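BRO1 protein (Saccharomyces cerevisiae, PDB 1ZB1) helps sort cargo into multivesicular bodies at endosomes and recruits the DOA4 deubiquitinase there, this chain being its Bro1 domain, which may bind SNF7. Local coordinates at residues A190-L193 / F194-L198; Y76-L79 / E80-F84; L221-K224 / C225-F228; T134-A137 / R138-N142. All blocks are in the same frame, centred on the assembly; numbering follows the deposited sequence.

Contact 1: A190-L193 / F194-L198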
loop_
_atom_site.group_PDB
_atom_site.type_symbol
_atom_site.label_atom_id
_atom_site.label_comp_id
_atom_site.label_asym_id
_atom_site.label_seq_id
_atom_site.Cartn_x
_atom_site.Cartn_y
_atom_site.Cartn_z
ATOM N N ALA A 190 4.933 1.459 5.059
ATOM C CA ALA A 190 4.921 2.787 5.664
ATOM C C ALA A 190 5.615 2.726 7.035
ATOM O O ALA A 190 6.469 3.560 7.344
ATOM C CB ALA A 190 3.483 3.288 5.815
ATOM N N GLN A 191 5.243 1.736 7.841
ATOM C CA GLN A 191 5.829 1.540 9.174
ATOM C C GLN A 191 7.335 1.298 9.030
ATOM O O GLN A 191 8.142 1.872 9.761
ATOM C CB GLN A 191 5.175 0.334 9.865
ATOM C CG GLN A 191 5.742 -0.037 11.254
ATOM C CD GLN A 191 5.427 1.000 12.326
ATOM O OE1 GLN A 191 4.463 1.752 12.208
ATOM N NE2 GLN A 191 6.234 1.029 13.389
ATOM N N GLU A 192 7.703 0.448 8.077
ATOM C CA GLU A 192 9.107 0.139 7.835
ATOM C C GLU A 192 9.916 1.403 7.525
ATOM O O GLU A 192 11.010 1.596 8.067
ATOM C CB GLU A 192 9.228 -0.867 6.686
ATOM C CG GLU A 192 10.643 -1.072 6.179
ATOM C CD GLU A 192 10.732 -2.152 5.114
ATOM O OE1 GLU A 192 9.774 -2.305 4.326
ATOM O OE2 GLU A 192 11.771 -2.837 5.055
ATOM N N LEU A 193 9.387 2.266 6.664
ATOM C CA LEU A 193 10.086 3.505 6.317
ATOM C C LEU A 193 10.207 4.426 7.535
ATOM O O LEU A 193 11.169 5.191 7.655
ATOM C CB LEU A 193 9.355 4.225 5.178
ATOM C CG LEU A 193 9.988 4.184 3.776
ATOM C CD1 LEU A 193 10.642 2.842 3.512
ATOM C CD2 LEU A 193 8.928 4.490 2.731
ATOM N N PHE A 194 9.239 4.343 8.443
ATOM C CA PHE A 194 9.264 5.172 9.649
ATOM C C PHE A 194 10.450 4.751 10.519
ATOM O O PHE A 194 11.168 5.594 11.068
ATOM C CB PHE A 194 7.959 5.019 10.433
ATOM C CG PHE A 194 7.831 5.977 11.587
ATOM C CD1 PHE A 194 7.584 7.328 11.361
ATOM C CD2 PHE A 194 7.981 5.536 12.896
ATOM C CE1 PHE A 194 7.487 8.229 12.426
ATOM C CE2 PHE A 194 7.887 6.428 13.970
ATOM C CZ PHE A 194 7.639 7.776 13.731
ATOM N N VAL A 195 10.650 3.441 10.644
ATOM C CA VAL A 195 11.765 2.910 11.423
ATOM C C VAL A 195 13.085 3.375 10.802
ATOM O O VAL A 195 13.958 3.899 11.497
ATOM C CB VAL A 195 11.754 1.364 11.445
ATOM C CG1 VAL A 195 13.048 0.843 12.054
ATOM C CG2 VAL A 195 10.562 0.866 12.247
ATOM N N LEU A 196 13.222 3.181 9.493
ATOM C CA LEU A 196 14.432 3.584 8.786
ATOM C C LEU A 196 14.722 5.067 8.983
ATOM O O LEU A 196 15.882 5.480 9.058
ATOM C CB LEU A 196 14.309 3.275 7.290
ATOM C CG LEU A 196 14.740 1.880 6.825
ATOM C CD1 LEU A 196 14.051 0.820 7.645
ATOM C CD2 LEU A 196 14.408 1.708 5.346
ATOM N N LYS A 197 13.664 5.868 9.067
ATOM C CA LYS A 197 13.819 7.303 9.263
ATOM C C LYS A 197 14.477 7.627 10.605
ATOM O O LYS A 197 15.451 8.374 10.656
ATOM C CB LYS A 197 12.462 8.003 9.181
ATOM C CG LYS A 197 12.523 9.494 9.476
ATOM C CD LYS A 197 11.148 10.135 9.413
ATOM C CE LYS A 197 11.207 11.596 9.836
ATOM N NZ LYS A 197 12.205 12.361 9.038
ATOM N N LEU A 198 13.946 7.068 11.688
ATOM C CA LEU A 198 14.505 7.329 13.012
ATOM C C LEU A 198 15.952 6.868 13.122
ATOM O O LEU A 198 16.737 7.441 13.878
ATOM C CB LEU A 198 13.669 6.654 14.102
ATOM C CG LEU A 198 12.221 7.122 14.276
ATOM C CD1 LEU A 198 11.710 6.634 15.616
ATOM C CD2 LEU A 198 12.133 8.641 14.213
#

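Contact 2: Y76-L79 / E80-F84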
loop_
_atom_site.group_PDB
_atom_site.type_symbol
_atom_site.label_atom_id
_atom_site.label_comp_id
_atom_site.label_asym_id
_atom_site.label_seq_id
_atom_site.Cartn_x
_atom_site.Cartn_y
_atom_site.Cartn_z
ATOM N N TYR A 76 -12.636 10.611 -10.368
ATOM C CA TYR A 76 -13.419 9.847 -9.388
ATOM C C TYR A 76 -14.508 10.765 -8.825
ATOM O O TYR A 76 -15.663 10.347 -8.657
ATOM C CB TYR A 76 -12.543 9.336 -8.232
ATOM C CG TYR A 76 -13.241 8.300 -7.349
ATOM C CD1 TYR A 76 -13.092 6.935 -7.592
ATOM C CD2 TYR A 76 -14.077 8.692 -6.301
ATOM C CE1 TYR A 76 -13.757 5.977 -6.814
ATOM C CE2 TYR A 76 -14.756 7.746 -5.514
ATOM C CZ TYR A 76 -14.589 6.391 -5.776
ATOM O OH TYR A 76 -15.244 5.450 -5.001
ATOM N N SER A 77 -14.148 12.018 -8.545
ATOM C CA SER A 77 -15.122 12.972 -8.015
ATOM C C SER A 77 -16.309 13.080 -8.960
ATOM O O SER A 77 -17.457 13.093 -8.520
ATOM C CB SER A 77 -14.498 14.361 -7.814
ATOM O OG SER A 77 -13.538 14.340 -6.770
ATOM N N PHE A 78 -16.032 13.158 -10.258
ATOM C CA PHE A 78 -17.093 13.251 -11.259
ATOM C C PHE A 78 -18.024 12.053 -11.118
ATOM O O PHE A 78 -19.248 12.189 -11.134
ATOM C CB PHE A 78 -16.511 13.244 -12.675
ATOM C CG PHE A 78 -17.553 13.050 -13.745
ATOM C CD1 PHE A 78 -18.320 14.120 -14.190
ATOM C CD2 PHE A 78 -17.820 11.778 -14.248
ATOM C CE1 PHE A 78 -19.345 13.932 -15.124
ATOM C CE2 PHE A 78 -18.842 11.583 -15.180
ATOM C CZ PHE A 78 -19.605 12.661 -15.616
ATOM N N LEU A 79 -17.417 10.876 -11.002
ATOM C CA LEU A 79 -18.148 9.615 -10.866
ATOM C C LEU A 79 -18.968 9.536 -9.586
ATOM O O LEU A 79 -20.096 9.036 -9.596
ATOM C CB LEU A 79 -17.165 8.442 -10.872
ATOM C CG LEU A 79 -16.824 7.623 -12.118
ATOM C CD1 LEU A 79 -17.286 8.279 -13.409
ATOM C CD2 LEU A 79 -15.337 7.375 -12.101
ATOM N N GLU A 80 -18.389 10.001 -8.482
ATOM C CA GLU A 80 -19.075 9.952 -7.198
ATOM C C GLU A 80 -20.332 10.826 -7.215
ATOM O O GLU A 80 -21.395 10.406 -6.746
ATOM C CB GLU A 80 -18.126 10.380 -6.068
ATOM C CG GLU A 80 -18.685 10.140 -4.674
ATOM C CD GLU A 80 -18.928 8.666 -4.381
ATOM O OE1 GLU A 80 -19.601 7.988 -5.191
ATOM O OE2 GLU A 80 -18.459 8.187 -3.331
ATOM N N HIS A 81 -20.215 12.036 -7.754
ATOM C CA HIS A 81 -21.367 12.928 -7.840
ATOM C C HIS A 81 -22.411 12.357 -8.800
ATOM O O HIS A 81 -23.611 12.514 -8.580
ATOM C CB HIS A 81 -20.950 14.324 -8.318
ATOM C CG HIS A 81 -20.342 15.178 -7.248
ATOM N ND1 HIS A 81 -19.004 15.512 -7.231
ATOM C CD2 HIS A 81 -20.893 15.776 -6.165
ATOM C CE1 HIS A 81 -18.758 16.281 -6.184
ATOM N NE2 HIS A 81 -19.887 16.455 -5.521
ATOM N N LEU A 82 -21.950 11.705 -9.869
ATOM C CA LEU A 82 -22.857 11.106 -10.844
ATOM C C LEU A 82 -23.639 9.994 -10.147
ATOM O O LEU A 82 -24.848 9.844 -10.345
ATOM C CB LEU A 82 -22.070 10.516 -12.022
ATOM C CG LEU A 82 -22.882 9.848 -13.139
ATOM C CD1 LEU A 82 -23.858 10.844 -13.752
ATOM C CD2 LEU A 82 -21.935 9.319 -14.206
ATOM N N TYR A 83 -22.930 9.221 -9.329
ATOM C CA TYR A 83 -23.536 8.122 -8.590
ATOM C C TYR A 83 -24.517 8.634 -7.533
ATOM O O TYR A 83 -25.548 8.012 -7.297
ATOM C CB TYR A 83 -22.447 7.267 -7.939
ATOM C CG TYR A 83 -22.969 6.117 -7.099
ATOM C CD1 TYR A 83 -23.021 6.211 -5.709
ATOM C CD2 TYR A 83 -23.400 4.931 -7.695
ATOM C CE1 TYR A 83 -23.482 5.151 -4.931
ATOM C CE2 TYR A 83 -23.867 3.864 -6.925
ATOM C CZ TYR A 83 -23.902 3.983 -5.545
ATOM O OH TYR A 83 -24.339 2.929 -4.774
ATOM N N PHE A 84 -24.198 9.759 -6.897
ATOM C CA PHE A 84 -25.096 10.337 -5.895
ATOM C C PHE A 84 -26.423 10.691 -6.561
ATOM O O PHE A 84 -27.490 10.569 -5.958
ATOM C CB PHE A 84 -24.529 11.638 -5.299
ATOM C CG PHE A 84 -23.342 11.453 -4.388
ATOM C CD1 PHE A 84 -23.129 10.259 -3.706
ATOM C CD2 PHE A 84 -22.467 12.517 -4.162
ATOM C CE1 PHE A 84 -22.065 10.126 -2.813
ATOM C CE2 PHE A 84 -21.400 12.393 -3.269
ATOM C CZ PHE A 84 -21.200 11.192 -2.593
HETATM O O HOH W 1 -16.503 6.500 -2.817
#

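Contact 3: L221-K224 / C225-F228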
loop_
_atom_site.group_PDB
_atom_site.type_symbol
_atom_site.label_atom_id
_atom_site.label_comp_id
_atom_site.label_asym_id
_atom_site.label_seq_id
_atom_site.Cartn_x
_atom_site.Cartn_y
_atom_site.Cartn_z
ATOM N N LEU A 221 3.279 -6.414 11.189
ATOM C CA LEU A 221 2.613 -6.012 9.956
ATOM C C LEU A 221 2.963 -6.941 8.787
ATOM O O LEU A 221 2.084 -7.368 8.033
ATOM C CB LEU A 221 2.981 -4.565 9.620
ATOM C CG LEU A 221 2.025 -3.442 10.050
ATOM C CD1 LEU A 221 1.063 -3.914 11.128
ATOM C CD2 LEU A 221 2.843 -2.246 10.520
ATOM N N PHE A 222 4.243 -7.254 8.621
ATOM C CA PHE A 222 4.627 -8.150 7.536
ATOM C C PHE A 222 4.121 -9.566 7.827
ATOM O O PHE A 222 3.921 -10.361 6.912
ATOM C CB PHE A 222 6.145 -8.119 7.327
ATOM C CG PHE A 222 6.607 -6.954 6.490
ATOM C CD1 PHE A 222 6.305 -6.900 5.128
ATOM C CD2 PHE A 222 7.308 -5.896 7.064
ATOM C CE1 PHE A 222 6.695 -5.804 4.348
ATOM C CE2 PHE A 222 7.703 -4.797 6.298
ATOM C CZ PHE A 222 7.396 -4.751 4.934
ATOM N N GLN A 223 3.891 -9.860 9.105
ATOM C CA GLN A 223 3.370 -11.162 9.526
ATOM C C GLN A 223 1.977 -11.354 8.903
ATOM O O GLN A 223 1.594 -12.464 8.542
ATOM C CB GLN A 223 3.274 -11.207 11.057
ATOM C CG GLN A 223 2.763 -12.514 11.653
ATOM C CD GLN A 223 3.683 -13.686 11.386
ATOM O OE1 GLN A 223 3.604 -14.327 10.337
ATOM N NE2 GLN A 223 4.576 -13.964 12.331
ATOM N N LYS A 224 1.228 -10.262 8.781
ATOM C CA LYS A 224 -0.113 -10.299 8.191
ATOM C C LYS A 224 -0.064 -10.707 6.722
ATOM O O LYS A 224 -0.889 -11.497 6.262
ATOM C CB LYS A 224 -0.788 -8.929 8.283
ATOM C CG LYS A 224 -1.218 -8.484 9.666
ATOM C CD LYS A 224 -1.931 -7.135 9.553
ATOM C CE LYS A 224 -2.394 -6.599 10.901
ATOM N NZ LYS A 224 -3.002 -5.238 10.744
ATOM N N CYS A 225 0.891 -10.140 5.988
ATOM C CA CYS A 225 1.065 -10.432 4.568
ATOM C C CYS A 225 1.553 -11.869 4.409
ATOM O O CYS A 225 1.121 -12.597 3.511
ATOM C CB CYS A 225 2.088 -9.469 3.950
ATOM S SG CYS A 225 1.675 -7.698 4.107
ATOM N N HIS A 226 2.467 -12.259 5.290
ATOM C CA HIS A 226 3.017 -13.606 5.294
ATOM C C HIS A 226 1.874 -14.606 5.444
ATOM O O HIS A 226 1.753 -15.542 4.657
ATOM C CB HIS A 226 3.991 -13.766 6.469
ATOM C CG HIS A 226 4.501 -15.161 6.646
ATOM N ND1 HIS A 226 5.618 -15.635 5.996
ATOM C CD2 HIS A 226 4.026 -16.195 7.382
ATOM C CE1 HIS A 226 5.813 -16.901 6.322
ATOM N NE2 HIS A 226 4.860 -17.265 7.163
ATOM N N ASP A 227 1.040 -14.397 6.461
ATOM C CA ASP A 227 -0.089 -15.286 6.734
ATOM C C ASP A 227 -1.048 -15.428 5.559
ATOM O O ASP A 227 -1.593 -16.506 5.326
ATOM C CB ASP A 227 -0.868 -14.815 7.970
ATOM C CG ASP A 227 -0.109 -15.051 9.269
ATOM O OD1 ASP A 227 0.919 -15.765 9.247
ATOM O OD2 ASP A 227 -0.549 -14.528 10.316
ATOM N N PHE A 228 -1.262 -14.346 4.818
ATOM C CA PHE A 228 -2.161 -14.401 3.674
ATOM C C PHE A 228 -1.588 -15.251 2.547
ATOM O O PHE A 228 -2.311 -16.016 1.912
ATOM C CB PHE A 228 -2.440 -13.000 3.137
ATOM C CG PHE A 228 -3.312 -12.990 1.912
ATOM C CD1 PHE A 228 -4.654 -13.341 1.997
ATOM C CD2 PHE A 228 -2.788 -12.641 0.673
ATOM C CE1 PHE A 228 -5.464 -13.340 0.863
ATOM C CE2 PHE A 228 -3.590 -12.640 -0.467
ATOM C CZ PHE A 228 -4.931 -12.989 -0.370
#

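Contact 4: T134-A137 / R138-N142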
loop_
_atom_site.group_PDB
_atom_site.type_symbol
_atom_site.label_atom_id
_atom_site.label_comp_id
_atom_site.label_asym_id
_atom_site.label_seq_id
_atom_site.Cartn_x
_atom_site.Cartn_y
_atom_site.Cartn_z
ATOM N N THR A 134 1.483 4.766 -4.349
ATOM C CA THR A 134 2.719 4.025 -4.083
ATOM C C THR A 134 3.813 4.431 -5.073
ATOM O O THR A 134 5.004 4.373 -4.751
ATOM C CB THR A 134 2.523 2.475 -4.131
ATOM O OG1 THR A 134 2.312 2.042 -5.483
ATOM C CG2 THR A 134 1.327 2.064 -3.269
ATOM N N GLN A 135 3.421 4.857 -6.271
ATOM C CA GLN A 135 4.411 5.283 -7.261
ATOM C C GLN A 135 4.997 6.641 -6.870
ATOM O O GLN A 135 6.181 6.907 -7.099
ATOM C CB GLN A 135 3.782 5.351 -8.655
ATOM C CG GLN A 135 3.252 3.997 -9.139
ATOM C CD GLN A 135 2.618 4.061 -10.516
ATOM O OE1 GLN A 135 1.919 5.015 -10.847
ATOM N NE2 GLN A 135 2.843 3.024 -11.319
ATOM N N ILE A 136 4.173 7.494 -6.267
ATOM C CA ILE A 136 4.644 8.802 -5.832
ATOM C C ILE A 136 5.642 8.572 -4.694
ATOM O O ILE A 136 6.692 9.211 -4.643
ATOM C CB ILE A 136 3.461 9.700 -5.350
ATOM C CG1 ILE A 136 2.538 10.024 -6.535
ATOM C CG2 ILE A 136 3.997 11.006 -4.743
ATOM C CD1 ILE A 136 1.254 10.778 -6.152
ATOM N N ALA A 137 5.324 7.636 -3.800
ATOM C CA ALA A 137 6.198 7.316 -2.674
ATOM C C ALA A 137 7.539 6.795 -3.181
ATOM O O ALA A 137 8.590 7.157 -2.655
ATOM C CB ALA A 137 5.546 6.267 -1.771
ATOM N N ARG A 138 7.495 5.946 -4.203
ATOM C CA ARG A 138 8.715 5.380 -4.772
ATOM C C ARG A 138 9.589 6.483 -5.356
ATOM O O ARG A 138 10.800 6.518 -5.134
ATOM C CB ARG A 138 8.371 4.373 -5.873
ATOM C CG ARG A 138 9.577 3.659 -6.455
ATOM C CD ARG A 138 9.177 2.736 -7.591
ATOM N NE ARG A 138 10.267 1.845 -7.991
ATOM C CZ ARG A 138 10.689 0.803 -7.277
ATOM N NH1 ARG A 138 10.115 0.512 -6.118
ATOM N NH2 ARG A 138 11.683 0.046 -7.726
ATOM N N GLU A 139 8.953 7.381 -6.098
ATOM C CA GLU A 139 9.626 8.493 -6.753
ATOM C C GLU A 139 10.251 9.493 -5.779
ATOM O O GLU A 139 11.267 10.110 -6.095
ATOM C CB GLU A 139 8.631 9.209 -7.677
ATOM C CG GLU A 139 9.241 10.201 -8.648
ATOM C CD GLU A 139 8.221 10.736 -9.642
ATOM O OE1 GLU A 139 7.229 11.358 -9.198
ATOM O OE2 GLU A 139 8.409 10.534 -10.864
ATOM N N ASN A 140 9.653 9.652 -4.601
ATOM C CA ASN A 140 10.163 10.592 -3.601
ATOM C C ASN A 140 10.916 9.898 -2.471
ATOM O O ASN A 140 11.118 10.482 -1.408
ATOM C CB ASN A 140 9.013 11.407 -3.002
ATOM C CG ASN A 140 8.287 12.250 -4.037
ATOM O OD1 ASN A 140 7.201 12.771 -3.777
ATOM N ND2 ASN A 140 8.887 12.397 -5.213
ATOM N N ILE A 141 11.332 8.658 -2.704
ATOM C CA ILE A 141 12.055 7.888 -1.696
ATOM C C ILE A 141 13.453 8.463 -1.500
ATOM O O ILE A 141 14.314 7.838 -0.881
ATOM C CB ILE A 141 12.178 6.403 -2.116
ATOM C CG1 ILE A 141 12.569 5.542 -0.915
ATOM C CG2 ILE A 141 13.214 6.255 -3.217
ATOM C CD1 ILE A 141 11.515 5.493 0.172
ATOM N N ASN A 142 13.668 9.663 -2.030
ATOM C CA ASN A 142 14.960 10.327 -1.934
ATOM C C ASN A 142 15.069 11.263 -0.734
ATOM O O ASN A 142 16.162 11.473 -0.206
ATOM C CB ASN A 142 15.236 11.103 -3.223
ATOM C CG ASN A 142 15.303 10.200 -4.439
ATOM O OD1 ASN A 142 16.224 9.389 -4.577
ATOM N ND2 ASN A 142 14.320 10.328 -5.325
#

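Contact 1: A190-L193 / F194-L198
Q191 O accepts two backbone donors from the following turn of helix 176-198. V195 N lies 3.1 Å from Q191 O, while F194 N, at 3.0 Å from Q191 O, makes only a weak bond because its N-H points well off the oxygen (121°). F194 N is shared, since it also bonds to A190 O. Further on, L196 N bonds to E192 O at 3.1 Å, and K197 N reaches L193 O at 2.9 Å.

The side chains follow the same rise. E192 and L196 run alongside each other in the same direction, with E192 CG 4.2 Å from L196 CD1; that methyl also leans on the backbone, 3.2 Å from E192 O. The E192 chain is fully extended, with CG trans to the backbone N (chi1 169°). This carries the buried carboxylate past the leucine to helix 242-269, where K251 forms a salt bridge with it and the Y255 hydroxyl a hydrogen bond. Two such partners would probably favour the ionised form. On the neighbouring flank L193 CD1 approaches L196 CD2 at 4.3 Å, and L193 packs against S148, I149 and L152 of helix 146-165. The buried Q191 amide is satisfied at both ends, its oxygen by A343 N and its nitrogen by L214 O. A helix that presents apolar groups to one neighbour and buried polar groups to others is in keeping with the largely helical packing of the Bro1 domain.

Contact 2: Y76-L79 / E80-F84
Helix 65-86 of the Bro1 domain lies between helices 118-139 and 349-371, and the stretch of two and a half turns from Y76 to F84 faces both. On the side of helix 118-139, Y76 and E80 are joined through a water that sits at the edge of the tyrosine ring, in its plane. The water oxygen is 2.7 Å from Y76 OH and donates to E80 OE2 at 2.6 Å. The E80 chain bends at its second torsion (chi2 63°), which puts OE2 within reach of the water; its other oxygen, OE1, forms a salt bridge with K122, so both carboxylate oxygens are held.

One residue on, S77 O accepts two donors from H81. H81 N bonds to S77 O at 3.1 Å. With CG beside the backbone N (chi1 -79°), the imidazole lies back near S77 O, and H81 ND1 adds a weak bond to that oxygen, also at 3.1 Å. F78 and L82 lie side by side and point the same way, F78 CE2 being 4.0 Å from L82 CD2. On helix 349-371 the F78 ring meets Y364 edge-to-face and also packs against the Y368 ring, while Y76 is edge-to-face with W349. This is a helix whose polar and aromatic groups are shared between two neighbours, part of the multi-helix packing of the Bro1 domain.

Contact 3: L221-K224 / C225-F228
The Q223 amide and the H226 imidazole stand side by side, pointing the same way, with their planes 77° apart, and D227 OD1 lies at the edge of the imidazole, in its plane. The amide is turned only 19° from the D227 carboxylate, so these two flat groups are close to parallel. The amide is probably flipped in the model, and which of its ends faces the aspartate is therefore uncertain. All three side chains project from helix 208-230, which in the helical Bro1 domain packs against helices 176-198 and 242-269.

The helix slackens at L221, whose O takes a weak bond from K224 N, and then resumes i+4 bonding: H226 N to F222 O at 2.9 Å, D227 N to Q223 O at 2.9 Å, and F228 N to K224 O at 3.2 Å. H226 directs its ring toward helix 242-269, where ND1 forms a hydrogen bond with the T249 hydroxyl and L252 touches the side chain; that bond should limit rotation of the imidazole. D227 is exposed to solvent, as is K224, whose extended chain runs away from the aspartate. L221, F222 and C225 are buried: the leucine and phenylalanine lie against A188, Q191, E192 and K251. The partly exposed F228 ring meets that of F181. C225 fits between V248 and I185, and its thiol, placed beside the backbone N (chi1 -58°), turns back along the helix until SG is 4.0 Å from L221 O.

Contact 4: T134-A137 / R138-N142
I136 sets CG1 beside its own backbone N (chi1 -66°), which leaves CG2 on the far side from that nitrogen, and N140 holds its CG beside N in the same way (chi1 -62°). The two side chains run alongside each other, with I136 CG2 3.8 Å from N140 OD1; the isoleucine side chain also touches P65, S66 and S69 of helix 65-86. Helix 118-139 ends at E139, and N140 is the first residue to leave helical backbone angles. The last turn is held by R138 N to T134 O at 3.0 Å and E139 N to Q135 O at 3.0 Å. N140 N then bonds to I136 O at 3.0 Å and, weakly, to A137 O at 3.3 Å. R138 stretches out from the helix, and its NH1 bonds to L10 O.

A137 O has no i+4 bond, its angle to I141 N being poor. The S148 hydroxyl of helix 146-165 bonds to it instead, alongside the weak bond from N140. A side chain of the next helix thus satisfies a carbonyl of this one, which helps hold the end of helix 118-139 to helix 146-165.

How the contacts relate
The four contacts lie on four separate helices of the one Bro1 domain and follow the chain in the order contact 2 (helix 65-86), contact 4 (helix 118-139), contact 1 (helix 176-198) and contact 3 (helix 208-230), the last two helices being consecutive. Contact 1 touches both contact 4, where L193 meets I141, with centres about 14 Å apart, and contact 3, where Q191 and E192 meet L221 and F222, with centres about 18 Å apart. Contact 2 touches none of the others and stands on the opposite side of the chain's centre from contacts 1 and 3, its centre about 36 Å from that of contact 1. They sample four helices of an elongated, mostly helical domain.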